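Local coordinates for uncharacterized protein (Bacteroides ovatus, PDB 4FXT) that is of unknown function but joins two beta-rich domains, an N-terminal one probably transthyretin-like and a C-terminal one probably of the E-set type, at residues V21-G26 with S188-Y193; T95-V100 with V183-S188; V100-F105 with R115-K120. All blocks are in the same frame, centred on the assembly; numbering follows the deposited sequence.

Contact 1 of 3, residues V21-G26 with S188-Y193; sequences VGVRSG and SSEYCY
NE of Arg24 donates to OE2 of Glu190 across 2.6 Å, the shortest polar link between residues 21-26 and 188-193 and part of a salt bridge. The carboxylate oxygen receives it on its syn lone pair, the side of its other oxygen, and lies 15° out of the guanidinium plane. OE1 stands at the guanidinium edge, 3.6 Å from NH2, too far to make this an even two-pronged pair. In Arg24, CG anti to N (chi1 179°) carries the chain out toward Glu190, and the bend at chi3 turns NE onto OE2; the two side chains cross at about a right angle.

At the other end, Tyr193 N donates to Gly22 O at 3.1 Å. The Tyr193 ring brings CD1 and CE1 obliquely against the backbone of Val23 and Arg24, while its hydroxyl bonds to Glu142 N. Beside them, Val21 CG1 rests 3.7 Å from Cys192 SG.

This is an interdomain contact, a loop of the N-terminal, probably transthyretin-like domain meeting the loop that leads into strand 192-200. Its main polar tie is the ion pair; with Glu190 buried, Arg24 would be expected to favour the carboxylate's ionised form.

Contact 2 of 3, residues T95-V100 with V183-S188; sequences TPYFFV and VKSDKS
Lys187 lays its CB, not its charged end, almost over the centre of the Tyr97 ring, 3.6 Å from the centroid and 13° off the ring normal. This CH-pi contact takes up one face of the tyrosine, and the rest of the lysine chain bends away at chi2. Ser185 OG lies 3.6 Å from Tyr97 CB and approaches the ring obliquely, and Ser188 CB approaches Tyr97 CE2.

No hydrogen bond joins the two segments. Strands 98-100 and 183-185 run antiparallel, but their axes stay 7.5 Å apart, too far for backbone pairing; they belong to different sheets and meet through side chains. Val183 is central to the apolar part. Its CG1 lies 3.5 Å from Val100 CG2 and 3.6 Å from Phe98 CB; the chi1 of 52° that sets this methyl between N and carbonyl carbon also turns CG2 obliquely to the Phe98 ring. Farther along, the edge of that ring, at CD1, meets Ser185 CB.

The turn of 185-188 is tied within itself. Ser185 OG accepts from Lys187 N in an ST turn, and Lys184 NZ donates to Ser185 O at 2.8 Å and Ser188 O at 2.7 Å while also forming a salt bridge with Glu128. The Tyr97 hydroxyl bonds to Arg74. With an alanine here instead of Tyr97, Lys187 CB would probably lose the ring face it rests on and Arg74 its hydroxyl partner, opening a gap beneath the turn.

The chemistry is thus divided: apolar and CH-pi contacts hold the segments to each other, and polar groups fix the turn's own shape and, through Arg74, link Tyr97 to the N-terminal domain.

Contact 3 of 3, residues V100-F105 with R115-K120; sequences VRNVSF and RFTINK
Arg101 sets its CG between its own N and carbonyl carbon (chi1 76°) and its chain bends at chi3, which carries the guanidinium toward the Asn119 side chain. Asn119, with CG anti to its carbonyl carbon (chi1 -56°), presents OD1 to it from the neighbouring strand. NE donates to this oxygen at 2.8 Å in a bent bond that lies in the plane of the amide carbonyl, and NH2 adds a weak bond. The two flat groups are turned steeply, their planes 64° apart. NH1 forms a salt bridge with Asp17, and the Asn119 amide nitrogen donates to Asp158, so both groups are held at more than one point.

Beneath these side chains the strands pair antiparallel. Arg101 and Thr117 form a hydrogen-bonded pair, with 3.0 Å from Arg101 N to Thr117 O and the same from Thr117 N to Arg101 O. Ser104 and Arg115 form the next such pair, at 2.9 Å from Arg115 N to Ser104 O. Between them the register slips by one residue in a beta bulge at Asn102 and Val103, where Asn102 takes a left-handed backbone conformation. Two waters lie by the bulge and both bond Thr117 OG1: one donates to Asn102 O at 2.6 Å, the other accepts weakly from Asn102 ND2. Val103 CG2 meets Phe116 CB at 4.0 Å, while Ser104 OG touches Arg115 CB.

The pairing belongs to the hairpin of strands 98-108 and 111-120. Strand 160-166 continues the sheet beyond 111-120, touching Phe116 through Asn161 and Ala163. Toward the facing sheet, Phe105 packs on Ala179 and Val181 of strand 176-185 and on Ile197 and Val199 of strand 192-200, and Val100 touches Val181 and Ser194.

In the fold
From the N terminus, the chain first supplies residues 21-26, which meet 188-193 in contact 1, closing the longest loop of the three and the one that spans both domains. Strand 98-108 then opens the C-terminal domain and serves twice. Contact 3 closes early, as the hairpin partner 115-120 follows, and it lies within the larger loop that contact 2 completes at 183-188. That loop in turn falls inside contact 1, so all three nest and none cross. Contacts 2 and 3 share Val100, and contacts 1 and 2 share Ser188. Contact 3 pairs two strands of one sheet, contact 2 joins it to the facing sheet, and contact 1 ties that facing sheet to the N-terminal domain.

Contact 1 of 3, residues V21-G26 with S188-Y193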
loop_
_atom_site.group_PDB
_atom_site.type_symbol
_atom_site.label_atom_id
_atom_site.label_comp_id
_atom_site.label_asym_id
_atom_site.label_seq_id
_atom_site.Cartn_x
_atom_site.Cartn_y
_atom_site.Cartn_z
ATOM N N VAL A 21 5.239 -1.911 1.174
ATOM C CA VAL A 21 3.918 -2.347 0.708
ATOM C C VAL A 21 2.977 -1.143 0.647
ATOM O O VAL A 21 2.629 -0.565 1.675
ATOM C CB VAL A 21 3.327 -3.478 1.584
ATOM C CG1 VAL A 21 1.951 -3.879 1.094
ATOM C CG2 VAL A 21 4.238 -4.691 1.587
ATOM N N GLY A 22 2.535 -0.825 -0.566
ATOM C CA GLY A 22 1.632 0.290 -0.813
ATOM C C GLY A 22 0.263 0.055 -0.220
ATOM O O GLY A 22 -0.274 -1.059 -0.280
ATOM N N VAL A 23 -0.294 1.098 0.403
ATOM C CA VAL A 23 -1.608 0.905 0.965
ATOM C C VAL A 23 -2.407 2.215 0.805
ATOM O O VAL A 23 -1.850 3.195 0.297
ATOM C CB VAL A 23 -1.473 0.435 2.427
ATOM C CG1 VAL A 23 -1.056 1.566 3.357
ATOM C CG2 VAL A 23 -2.762 -0.187 2.881
ATOM N N ARG A 24 -3.724 2.201 1.152
ATOM C CA ARG A 24 -4.555 3.399 1.063
ATOM C C ARG A 24 -4.290 4.307 2.308
ATOM O O ARG A 24 -4.261 3.818 3.449
ATOM C CB ARG A 24 -6.037 3.030 0.932
ATOM C CG ARG A 24 -6.954 4.241 0.871
ATOM C CD ARG A 24 -8.414 3.920 0.694
ATOM N NE ARG A 24 -8.959 3.219 1.852
ATOM C CZ ARG A 24 -9.516 3.808 2.903
ATOM N NH1 ARG A 24 -9.615 5.131 2.959
ATOM N NH2 ARG A 24 -9.974 3.080 3.908
ATOM N N SER A 25 -4.083 5.626 2.073
ATOM C CA SER A 25 -3.849 6.577 3.140
ATOM C C SER A 25 -5.058 6.577 4.047
ATOM O O SER A 25 -6.179 6.588 3.551
ATOM C CB SER A 25 -3.540 7.979 2.592
ATOM O OG SER A 25 -3.182 8.895 3.622
ATOM N N GLY A 26 -4.797 6.476 5.350
ATOM C CA GLY A 26 -5.783 6.423 6.422
ATOM C C GLY A 26 -6.559 5.130 6.531
ATOM O O GLY A 26 -7.717 5.162 6.942
ATOM N N SER A 188 -9.323 -9.300 2.887
ATOM C CA SER A 188 -9.190 -7.946 3.430
ATOM C C SER A 188 -10.184 -7.001 2.764
ATOM O O SER A 188 -10.472 -7.162 1.577
ATOM C CB SER A 188 -7.766 -7.413 3.253
ATOM O OG SER A 188 -7.660 -6.099 3.787
ATOM N N SER A 189 -10.661 -5.987 3.515
ATOM C CA SER A 189 -11.592 -4.958 3.037
ATOM C C SER A 189 -10.834 -3.874 2.243
ATOM O O SER A 189 -11.441 -3.002 1.605
ATOM C CB SER A 189 -12.345 -4.340 4.211
ATOM O OG SER A 189 -11.449 -3.877 5.206
ATOM N N GLU A 190 -9.518 -4.018 2.186
ATOM C CA GLU A 190 -8.647 -3.050 1.565
ATOM C C GLU A 190 -7.914 -3.614 0.365
ATOM O O GLU A 190 -7.570 -4.779 0.332
ATOM C CB GLU A 190 -7.609 -2.615 2.644
ATOM C CG GLU A 190 -7.091 -1.208 2.507
ATOM C CD GLU A 190 -8.203 -0.185 2.618
ATOM O OE1 GLU A 190 -9.150 -0.341 3.437
ATOM O OE2 GLU A 190 -8.090 0.810 1.872
ATOM N N TYR A 191 -7.614 -2.744 -0.588
ATOM C CA TYR A 191 -6.757 -3.076 -1.697
ATOM C C TYR A 191 -5.314 -2.985 -1.282
ATOM O O TYR A 191 -4.965 -2.194 -0.395
ATOM C CB TYR A 191 -7.002 -2.141 -2.905
ATOM C CG TYR A 191 -8.192 -2.402 -3.794
ATOM C CD1 TYR A 191 -9.483 -2.114 -3.363
ATOM C CD2 TYR A 191 -8.022 -2.768 -5.126
ATOM C CE1 TYR A 191 -10.587 -2.319 -4.185
ATOM C CE2 TYR A 191 -9.120 -2.952 -5.972
ATOM C CZ TYR A 191 -10.403 -2.711 -5.496
ATOM O OH TYR A 191 -11.502 -2.866 -6.306
ATOM N N CYS A 192 -4.464 -3.715 -1.966
ATOM C CA CYS A 192 -3.037 -3.580 -1.852
ATOM C C CYS A 192 -2.568 -2.868 -3.096
ATOM O O CYS A 192 -2.970 -3.245 -4.200
ATOM C CB CYS A 192 -2.330 -4.909 -1.637
ATOM S SG CYS A 192 -0.520 -4.751 -1.574
ATOM N N TYR A 193 -1.774 -1.815 -2.935
ATOM C CA TYR A 193 -1.401 -0.982 -4.058
ATOM C C TYR A 193 0.076 -0.926 -4.351
ATOM O O TYR A 193 0.948 -1.218 -3.525
ATOM C CB TYR A 193 -1.840 0.472 -3.774
ATOM C CG TYR A 193 -3.315 0.696 -3.508
ATOM C CD1 TYR A 193 -3.839 0.570 -2.220
ATOM C CD2 TYR A 193 -4.167 1.129 -4.519
ATOM C CE1 TYR A 193 -5.187 0.802 -1.965
ATOM C CE2 TYR A 193 -5.516 1.369 -4.275
ATOM C CZ TYR A 193 -6.017 1.221 -2.995
ATOM O OH TYR A 193 -7.346 1.490 -2.779
#

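Contact 2 of 3, residues T95-V100 with V183-S188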
loop_
_atom_site.group_PDB
_atom_site.type_symbol
_atom_site.label_atom_id
_atom_site.label_comp_id
_atom_site.label_asym_id
_atom_site.label_seq_id
_atom_site.Cartn_x
_atom_site.Cartn_y
_atom_site.Cartn_z
ATOM N N THR A 95 2.937 -9.867 5.207
ATOM C CA THR A 95 2.754 -10.858 4.154
ATOM C C THR A 95 1.392 -10.495 3.471
ATOM O O THR A 95 0.319 -10.867 3.962
ATOM C CB THR A 95 2.872 -12.331 4.681
ATOM O OG1 THR A 95 1.758 -12.667 5.503
ATOM C CG2 THR A 95 4.212 -12.616 5.407
ATOM N N PRO A 96 1.444 -9.705 2.364
ATOM C CA PRO A 96 0.204 -9.359 1.643
ATOM C C PRO A 96 -0.478 -10.592 1.041
ATOM O O PRO A 96 0.179 -11.624 0.840
ATOM C CB PRO A 96 0.679 -8.407 0.531
ATOM C CG PRO A 96 2.116 -8.202 0.730
ATOM C CD PRO A 96 2.639 -9.227 1.637
ATOM N N TYR A 97 -1.802 -10.501 0.771
ATOM C CA TYR A 97 -2.508 -11.636 0.176
ATOM C C TYR A 97 -2.091 -11.716 -1.291
ATOM O O TYR A 97 -1.650 -12.766 -1.781
ATOM C CB TYR A 97 -4.014 -11.505 0.375
ATOM C CG TYR A 97 -4.389 -11.459 1.845
ATOM C CD1 TYR A 97 -4.383 -12.612 2.622
ATOM C CD2 TYR A 97 -4.770 -10.262 2.456
ATOM C CE1 TYR A 97 -4.696 -12.572 3.979
ATOM C CE2 TYR A 97 -5.106 -10.214 3.806
ATOM C CZ TYR A 97 -5.075 -11.378 4.562
ATOM O OH TYR A 97 -5.424 -11.394 5.894
ATOM N N PHE A 98 -2.102 -10.556 -1.933
ATOM C CA PHE A 98 -1.637 -10.283 -3.278
ATOM C C PHE A 98 -0.692 -9.101 -3.232
ATOM O O PHE A 98 -0.917 -8.167 -2.434
ATOM C CB PHE A 98 -2.817 -10.032 -4.221
ATOM C CG PHE A 98 -3.667 -11.235 -4.536
ATOM C CD1 PHE A 98 -4.743 -11.575 -3.729
ATOM C CD2 PHE A 98 -3.416 -12.004 -5.660
ATOM C CE1 PHE A 98 -5.537 -12.684 -4.022
ATOM C CE2 PHE A 98 -4.223 -13.098 -5.968
ATOM C CZ PHE A 98 -5.269 -13.441 -5.137
ATOM N N PHE A 99 0.385 -9.153 -4.030
ATOM C CA PHE A 99 1.372 -8.076 -4.040
ATOM C C PHE A 99 1.531 -7.511 -5.457
ATOM O O PHE A 99 1.519 -8.271 -6.431
ATOM C CB PHE A 99 2.713 -8.582 -3.483
ATOM C CG PHE A 99 3.842 -7.570 -3.440
ATOM C CD1 PHE A 99 3.795 -6.479 -2.566
ATOM C CD2 PHE A 99 4.975 -7.742 -4.213
ATOM C CE1 PHE A 99 4.840 -5.544 -2.518
ATOM C CE2 PHE A 99 6.032 -6.824 -4.148
ATOM C CZ PHE A 99 5.962 -5.732 -3.298
ATOM N N VAL A 100 1.630 -6.170 -5.564
ATOM C CA VAL A 100 1.816 -5.487 -6.854
ATOM C C VAL A 100 3.268 -5.014 -6.968
ATOM O O VAL A 100 3.702 -4.224 -6.120
ATOM C CB VAL A 100 0.829 -4.294 -7.074
ATOM C CG1 VAL A 100 0.851 -3.853 -8.542
ATOM C CG2 VAL A 100 -0.598 -4.671 -6.682
ATOM N N VAL A 183 -4.817 -4.197 -6.076
ATOM C CA VAL A 183 -5.424 -5.544 -6.189
ATOM C C VAL A 183 -6.137 -5.840 -4.859
ATOM O O VAL A 183 -5.520 -5.689 -3.805
ATOM C CB VAL A 183 -4.438 -6.695 -6.600
ATOM C CG1 VAL A 183 -3.204 -6.730 -5.715
ATOM C CG2 VAL A 183 -5.113 -8.057 -6.605
ATOM N N LYS A 184 -7.437 -6.235 -4.919
ATOM C CA LYS A 184 -8.225 -6.588 -3.731
ATOM C C LYS A 184 -8.504 -8.086 -3.665
ATOM O O LYS A 184 -8.900 -8.684 -4.670
ATOM C CB LYS A 184 -9.546 -5.836 -3.685
ATOM C CG LYS A 184 -10.180 -6.015 -2.316
ATOM C CD LYS A 184 -11.531 -5.421 -2.177
ATOM C CE LYS A 184 -12.057 -5.674 -0.806
ATOM N NZ LYS A 184 -12.204 -7.099 -0.518
ATOM N N SER A 185 -8.302 -8.687 -2.476
ATOM C CA SER A 185 -8.589 -10.109 -2.192
ATOM C C SER A 185 -9.849 -10.231 -1.370
ATOM O O SER A 185 -10.351 -9.223 -0.877
ATOM C CB SER A 185 -7.431 -10.776 -1.461
ATOM O OG SER A 185 -7.324 -10.296 -0.131
ATOM N N ASP A 186 -10.317 -11.459 -1.167
ATOM C CA ASP A 186 -11.498 -11.764 -0.369
ATOM C C ASP A 186 -11.147 -11.830 1.120
ATOM O O ASP A 186 -12.054 -12.081 1.939
ATOM C CB ASP A 186 -12.130 -13.107 -0.830
ATOM C CG ASP A 186 -11.295 -14.381 -0.644
ATOM O OD1 ASP A 186 -10.052 -14.277 -0.557
ATOM O OD2 ASP A 186 -11.885 -15.487 -0.649
ATOM N N LYS A 187 -9.844 -11.625 1.481
ATOM C CA LYS A 187 -9.385 -11.783 2.869
ATOM C C LYS A 187 -9.158 -10.414 3.588
ATOM O O LYS A 187 -8.899 -10.389 4.793
ATOM C CB LYS A 187 -8.085 -12.618 2.921
ATOM C CG LYS A 187 -8.174 -14.029 2.300
ATOM C CD LYS A 187 -9.277 -14.937 2.892
ATOM C CE LYS A 187 -9.420 -16.220 2.121
ATOM N NZ LYS A 187 -10.670 -16.919 2.502
ATOM N N SER A 188 -9.323 -9.300 2.887
ATOM C CA SER A 188 -9.190 -7.946 3.430
ATOM C C SER A 188 -10.184 -7.001 2.764
ATOM O O SER A 188 -10.472 -7.162 1.577
ATOM C CB SER A 188 -7.766 -7.413 3.253
ATOM O OG SER A 188 -7.660 -6.099 3.787
#

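Contact 3 of 3, residues V100-F105 with R115-K120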
loop_
_atom_site.group_PDB
_atom_site.type_symbol
_atom_site.label_atom_id
_atom_site.label_comp_id
_atom_site.label_asym_id
_atom_site.label_seq_id
_atom_site.Cartn_x
_atom_site.Cartn_y
_atom_site.Cartn_z
ATOM N N VAL A 100 1.630 -6.170 -5.564
ATOM C CA VAL A 100 1.816 -5.487 -6.854
ATOM C C VAL A 100 3.268 -5.014 -6.968
ATOM O O VAL A 100 3.702 -4.224 -6.120
ATOM C CB VAL A 100 0.829 -4.294 -7.074
ATOM C CG1 VAL A 100 0.851 -3.853 -8.542
ATOM C CG2 VAL A 100 -0.598 -4.671 -6.682
ATOM N N ARG A 101 4.008 -5.485 -7.991
ATOM C CA ARG A 101 5.397 -4.977 -8.231
ATOM C C ARG A 101 5.672 -4.605 -9.713
ATOM O O ARG A 101 4.876 -4.870 -10.627
ATOM C CB ARG A 101 6.485 -5.986 -7.807
ATOM C CG ARG A 101 6.679 -7.171 -8.771
ATOM C CD ARG A 101 7.719 -8.108 -8.221
ATOM N NE ARG A 101 7.240 -8.814 -7.031
ATOM C CZ ARG A 101 8.020 -9.224 -6.036
ATOM N NH1 ARG A 101 9.320 -8.921 -6.029
ATOM N NH2 ARG A 101 7.501 -9.899 -5.014
ATOM N N ASN A 102 6.855 -4.001 -9.921
ATOM C CA ASN A 102 7.452 -3.616 -11.210
ATOM C C ASN A 102 6.408 -2.851 -12.045
ATOM O O ASN A 102 6.088 -3.204 -13.186
ATOM C CB ASN A 102 7.961 -4.860 -11.911
ATOM C CG ASN A 102 8.831 -5.776 -11.026
ATOM O OD1 ASN A 102 9.246 -5.440 -9.899
ATOM N ND2 ASN A 102 9.026 -7.021 -11.464
ATOM N N VAL A 103 5.909 -1.770 -11.440
ATOM C CA VAL A 103 4.843 -0.930 -11.965
ATOM C C VAL A 103 5.425 0.311 -12.651
ATOM O O VAL A 103 6.259 0.994 -12.088
ATOM C CB VAL A 103 3.884 -0.544 -10.815
ATOM C CG1 VAL A 103 2.772 0.356 -11.310
ATOM C CG2 VAL A 103 3.300 -1.799 -10.172
ATOM N N SER A 104 4.973 0.576 -13.877
ATOM C CA SER A 104 5.379 1.698 -14.711
ATOM C C SER A 104 4.186 2.238 -15.472
ATOM O O SER A 104 3.266 1.489 -15.788
ATOM C CB SER A 104 6.490 1.301 -15.673
ATOM O OG SER A 104 6.093 0.191 -16.454
ATOM N N PHE A 105 4.181 3.556 -15.720
ATOM C CA PHE A 105 3.106 4.236 -16.430
ATOM C C PHE A 105 3.659 5.154 -17.506
ATOM O O PHE A 105 4.772 5.692 -17.361
ATOM C CB PHE A 105 2.238 5.049 -15.470
ATOM C CG PHE A 105 1.635 4.284 -14.324
ATOM C CD1 PHE A 105 0.442 3.592 -14.483
ATOM C CD2 PHE A 105 2.239 4.279 -13.077
ATOM C CE1 PHE A 105 -0.125 2.885 -13.408
ATOM C CE2 PHE A 105 1.678 3.568 -12.008
ATOM C CZ PHE A 105 0.495 2.884 -12.177
ATOM N N ARG A 115 1.799 -0.822 -16.857
ATOM C CA ARG A 115 2.485 -2.116 -16.886
ATOM C C ARG A 115 2.741 -2.525 -15.440
ATOM O O ARG A 115 3.185 -1.700 -14.637
ATOM C CB ARG A 115 3.752 -2.085 -17.728
ATOM C CG ARG A 115 3.436 -1.712 -19.164
ATOM C CD ARG A 115 4.658 -1.590 -20.030
ATOM N NE ARG A 115 4.350 -0.834 -21.241
ATOM C CZ ARG A 115 3.899 -1.361 -22.373
ATOM N NH1 ARG A 115 3.695 -2.674 -22.471
ATOM N NH2 ARG A 115 3.654 -0.584 -23.421
ATOM N N PHE A 116 2.363 -3.756 -15.081
ATOM C CA PHE A 116 2.430 -4.219 -13.703
ATOM C C PHE A 116 2.471 -5.749 -13.600
ATOM O O PHE A 116 1.994 -6.463 -14.486
ATOM C CB PHE A 116 1.189 -3.694 -12.934
ATOM C CG PHE A 116 -0.116 -4.023 -13.610
ATOM C CD1 PHE A 116 -0.624 -3.204 -14.619
ATOM C CD2 PHE A 116 -0.820 -5.179 -13.279
ATOM C CE1 PHE A 116 -1.817 -3.539 -15.282
ATOM C CE2 PHE A 116 -2.025 -5.495 -13.923
ATOM C CZ PHE A 116 -2.521 -4.668 -14.910
ATOM N N THR A 117 2.990 -6.231 -12.471
ATOM C CA THR A 117 3.071 -7.641 -12.137
ATOM C C THR A 117 2.334 -7.856 -10.822
ATOM O O THR A 117 2.361 -6.985 -9.933
ATOM C CB THR A 117 4.540 -8.052 -12.085
ATOM O OG1 THR A 117 5.171 -7.645 -13.309
ATOM C CG2 THR A 117 4.729 -9.555 -11.830
ATOM N N ILE A 118 1.639 -8.999 -10.710
ATOM C CA ILE A 118 0.823 -9.358 -9.526
ATOM C C ILE A 118 1.202 -10.733 -9.066
ATOM O O ILE A 118 1.267 -11.666 -9.874
ATOM C CB ILE A 118 -0.702 -9.267 -9.805
ATOM C CG1 ILE A 118 -1.087 -7.831 -10.289
ATOM C CG2 ILE A 118 -1.521 -9.692 -8.579
ATOM C CD1 ILE A 118 -2.503 -7.660 -10.754
ATOM N N ASN A 119 1.448 -10.870 -7.755
ATOM C CA ASN A 119 1.795 -12.153 -7.126
ATOM C C ASN A 119 0.724 -12.596 -6.151
ATOM O O ASN A 119 0.171 -11.754 -5.445
ATOM C CB ASN A 119 3.130 -12.032 -6.391
ATOM C CG ASN A 119 4.314 -11.566 -7.235
ATOM O OD1 ASN A 119 5.033 -10.602 -6.871
ATOM N ND2 ASN A 119 4.514 -12.183 -8.408
ATOM N N LYS A 120 0.409 -13.891 -6.115
ATOM C CA LYS A 120 -0.506 -14.439 -5.109
ATOM C C LYS A 120 0.398 -14.989 -4.028
ATOM O O LYS A 120 1.079 -16.002 -4.261
ATOM C CB LYS A 120 -1.491 -15.458 -5.700
ATOM C CG LYS A 120 -2.491 -16.054 -4.702
ATOM C CD LYS A 120 -3.406 -17.035 -5.409
ATOM C CE LYS A 120 -4.295 -17.752 -4.467
ATOM N NZ LYS A 120 -5.238 -18.635 -5.197
HETATM O O HOH W 1 7.572 -9.165 -13.141
HETATM O O HOH W 2 5.763 -5.386 -14.649
#